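Local coordinates for glyoxylate-induced Protein (PDB 1SQ4) that is of unproven function but, as a double-barrel cupin, may act as a ureidoglycine aminohydrolase, at residues 102-106 against 107-111. Residues are numbered along the deposited sequence; the frame is centred on the assembly and turned at random.
Sequences SLTLQ and GQVHA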
ATOM      1  N   SER A 102      22.122 -40.348 -20.018  1.00 11.62           N
ATOM      2  CA  SER A 102      23.377 -40.803 -20.595  1.00 11.23           C
ATOM      3  C   SER A 102      24.058 -39.592 -21.217  1.00 11.31           C
ATOM      4  O   SER A 102      23.568 -39.033 -22.199  1.00 12.05           O
ATOM      5  CB  SER A 102      23.104 -41.869 -21.655  1.00 12.26           C
ATOM      6  OG  SER A 102      24.297 -42.360 -22.226  1.00  9.79           O
ATOM      7  N   LEU A 103      25.177 -39.180 -20.628  1.00 10.78           N
ATOM      8  CA  LEU A 103      25.934 -38.024 -21.110  1.00 10.79           C
ATOM      9  C   LEU A 103      27.280 -38.417 -21.698  1.00 11.66           C
ATOM     10  O   LEU A 103      28.055 -39.145 -21.080  1.00 11.16           O
ATOM     11  CB  LEU A 103      26.185 -37.027 -19.970  1.00  9.69           C
ATOM     12  CG  LEU A 103      27.147 -35.865 -20.264  1.00  6.85           C
ATOM     13  CD1 LEU A 103      26.517 -34.946 -21.281  1.00  8.65           C
ATOM     14  CD2 LEU A 103      27.469 -35.105 -19.000  1.00  5.37           C
ATOM     15  N   THR A 104      27.555 -37.923 -22.896  1.00 12.13           N
ATOM     16  CA  THR A 104      28.826 -38.186 -23.542  1.00 14.02           C
ATOM     17  C   THR A 104      29.545 -36.844 -23.491  1.00 15.70           C
ATOM     18  O   THR A 104      29.245 -35.929 -24.260  1.00 15.33           O
ATOM     19  CB  THR A 104      28.628 -38.646 -24.993  1.00 12.90           C
ATOM     20  OG1 THR A 104      27.894 -39.873 -25.000  1.00 16.00           O
ATOM     21  CG2 THR A 104      29.953 -38.865 -25.671  1.00 12.48           C
ATOM     22  N   LEU A 105      30.479 -36.723 -22.555  1.00 17.49           N
ATOM     23  CA  LEU A 105      31.206 -35.484 -22.382  1.00 20.08           C
ATOM     24  C   LEU A 105      32.698 -35.707 -22.486  1.00 22.83           C
ATOM     25  O   LEU A 105      33.260 -36.548 -21.785  1.00 22.52           O
ATOM     26  CB  LEU A 105      30.863 -34.878 -21.022  1.00 20.44           C
ATOM     27  CG  LEU A 105      31.464 -33.509 -20.712  1.00 19.95           C
ATOM     28  CD1 LEU A 105      30.936 -32.515 -21.710  1.00 19.43           C
ATOM     29  CD2 LEU A 105      31.119 -33.080 -19.292  1.00 19.89           C
ATOM     30  N   GLN A 106      33.340 -34.948 -23.367  1.00 26.12           N
ATOM     31  CA  GLN A 106      34.779 -35.066 -23.545  1.00 30.07           C
ATOM     32  C   GLN A 106      35.165 -36.501 -23.854  1.00 30.52           C
ATOM     33  O   GLN A 106      36.008 -37.091 -23.173  1.00 30.33           O
ATOM     34  CB  GLN A 106      35.506 -34.612 -22.273  1.00 32.48           C
ATOM     35  CG  GLN A 106      36.416 -33.415 -22.493  1.00 34.66           C
ATOM     36  CD  GLN A 106      35.638 -32.172 -22.914  1.00 35.30           C
ATOM     37  OE1 GLN A 106      34.813 -32.215 -23.836  1.00 35.19           O
ATOM     38  NE2 GLN A 106      35.914 -31.054 -22.249  1.00 34.62           N
ATOM     39  N   GLY A 107      34.535 -37.057 -24.881  1.00 30.79           N
ATOM     40  CA  GLY A 107      34.816 -38.422 -25.277  1.00 30.80           C
ATOM     41  C   GLY A 107      34.755 -39.411 -24.131  1.00 30.20           C
ATOM     42  O   GLY A 107      35.552 -40.349 -24.074  1.00 29.10           O
ATOM     43  N   GLN A 108      33.809 -39.196 -23.220  1.00 29.60           N
ATOM     44  CA  GLN A 108      33.619 -40.068 -22.066  1.00 29.65           C
ATOM     45  C   GLN A 108      32.128 -40.200 -21.791  1.00 27.73           C
ATOM     46  O   GLN A 108      31.460 -39.205 -21.525  1.00 28.04           O
ATOM     47  CB  GLN A 108      34.313 -39.477 -20.838  1.00 32.47           C
ATOM     48  CG  GLN A 108      34.179 -40.338 -19.587  1.00 37.12           C
ATOM     49  CD  GLN A 108      35.332 -41.309 -19.416  1.00 39.37           C
ATOM     50  OE1 GLN A 108      35.817 -41.886 -20.386  1.00 41.59           O
ATOM     51  NE2 GLN A 108      35.769 -41.505 -18.175  1.00 39.23           N
ATOM     52  N   VAL A 109      31.605 -41.420 -21.858  1.00 26.16           N
ATOM     53  CA  VAL A 109      30.183 -41.654 -21.617  1.00 25.47           C
ATOM     54  C   VAL A 109      29.902 -41.861 -20.131  1.00 24.81           C
ATOM     55  O   VAL A 109      30.540 -42.687 -19.483  1.00 26.63           O
ATOM     56  CB  VAL A 109      29.684 -42.893 -22.401  1.00 25.38           C
ATOM     57  CG1 VAL A 109      28.182 -43.042 -22.257  1.00 24.29           C
ATOM     58  CG2 VAL A 109      30.052 -42.757 -23.864  1.00 25.35           C
ATOM     59  N   HIS A 110      28.952 -41.108 -19.588  1.00 24.20           N
ATOM     60  CA  HIS A 110      28.610 -41.235 -18.175  1.00 22.80           C
ATOM     61  C   HIS A 110      27.167 -41.641 -17.976  1.00 22.41           C
ATOM     62  O   HIS A 110      26.267 -41.089 -18.600  1.00 22.42           O
ATOM     63  CB  HIS A 110      28.825 -39.920 -17.433  1.00 22.05           C
ATOM     64  CG  HIS A 110      30.199 -39.363 -17.573  1.00 21.49           C
ATOM     65  ND1 HIS A 110      30.595 -38.636 -18.675  1.00 20.33           N
ATOM     66  CD2 HIS A 110      31.282 -39.441 -16.763  1.00 20.19           C
ATOM     67  CE1 HIS A 110      31.860 -38.289 -18.538  1.00 20.82           C
ATOM     68  NE2 HIS A 110      32.301 -38.767 -17.386  1.00 21.07           N
ATOM     69  N   ALA A 111      26.951 -42.605 -17.095  1.00 22.23           N
ATOM     70  CA  ALA A 111      25.606 -43.048 -16.792  1.00 22.31           C
ATOM     71  C   ALA A 111      25.223 -42.273 -15.543  1.00 22.96           C
ATOM     72  O   ALA A 111      25.649 -42.616 -14.435  1.00 23.60           O
ATOM     73  CB  ALA A 111      25.584 -44.541 -16.520  1.00 21.64           C
TER
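The imidazole of His110 meets the carbonyls of Leu103 and Leu105 at its edge, near the ring plane. Atom CE1 of His110 lies 3.9 Å from Leu105 O, while its ND1 is 3.5 Å from Leu103 O. Neither approach is a hydrogen bond. CG sits beside the backbone N of His110 (chi1 -55°), which leans the ring back toward the turn and alongside the neighbouring strand. The backbones of His110 and Leu103 form a hydrogen-bonded antiparallel pair. His110 N donates to Leu103 O at 2.6 Å, and Leu103 N donates to His110 O at 3.0 Å. The same Leu103 O also receives a CA-H contact from Val109.

Leu103 and His110 point to one face of the sheet. Ser102, Thr104, Val109 and Ala111 point to the opposite face. The two methyls of Val109 are divided between two hydroxyls. CG2 of Val109 lies 3.8 Å from Thr104 OG1, and its CG1 lies 3.9 Å from Ser102 OG. With CG1 anti to the backbone N (chi1 -174°), that methyl leans toward Ser102. Thr104 and Val109 are a non-hydrogen-bonded pair.

Gln106 and Gly107 make the turn. Both have positive phi and psi, approximately as in a type I' turn. Leu105 N bonds to Gln108 O at 2.9 Å. The return bond, from Gln108 N to Leu105 O at 3.1 Å, is weak and bent. The ends of the Gln106 and Gln108 side chains lead away.

Leu103 and Leu105 are buried against Tyr126, and against Ala118 and Ile120, respectively. Backbone bonds of Ser102 with Arg129 and of Thr104 with Lys127 join strand 101-105 to strand 126-129, so it lies between that strand and 109-112. This is a beta hairpin closed by a two-residue turn, at the edge of a four-stranded antiparallel sheet in the first cupin beta-barrel domain.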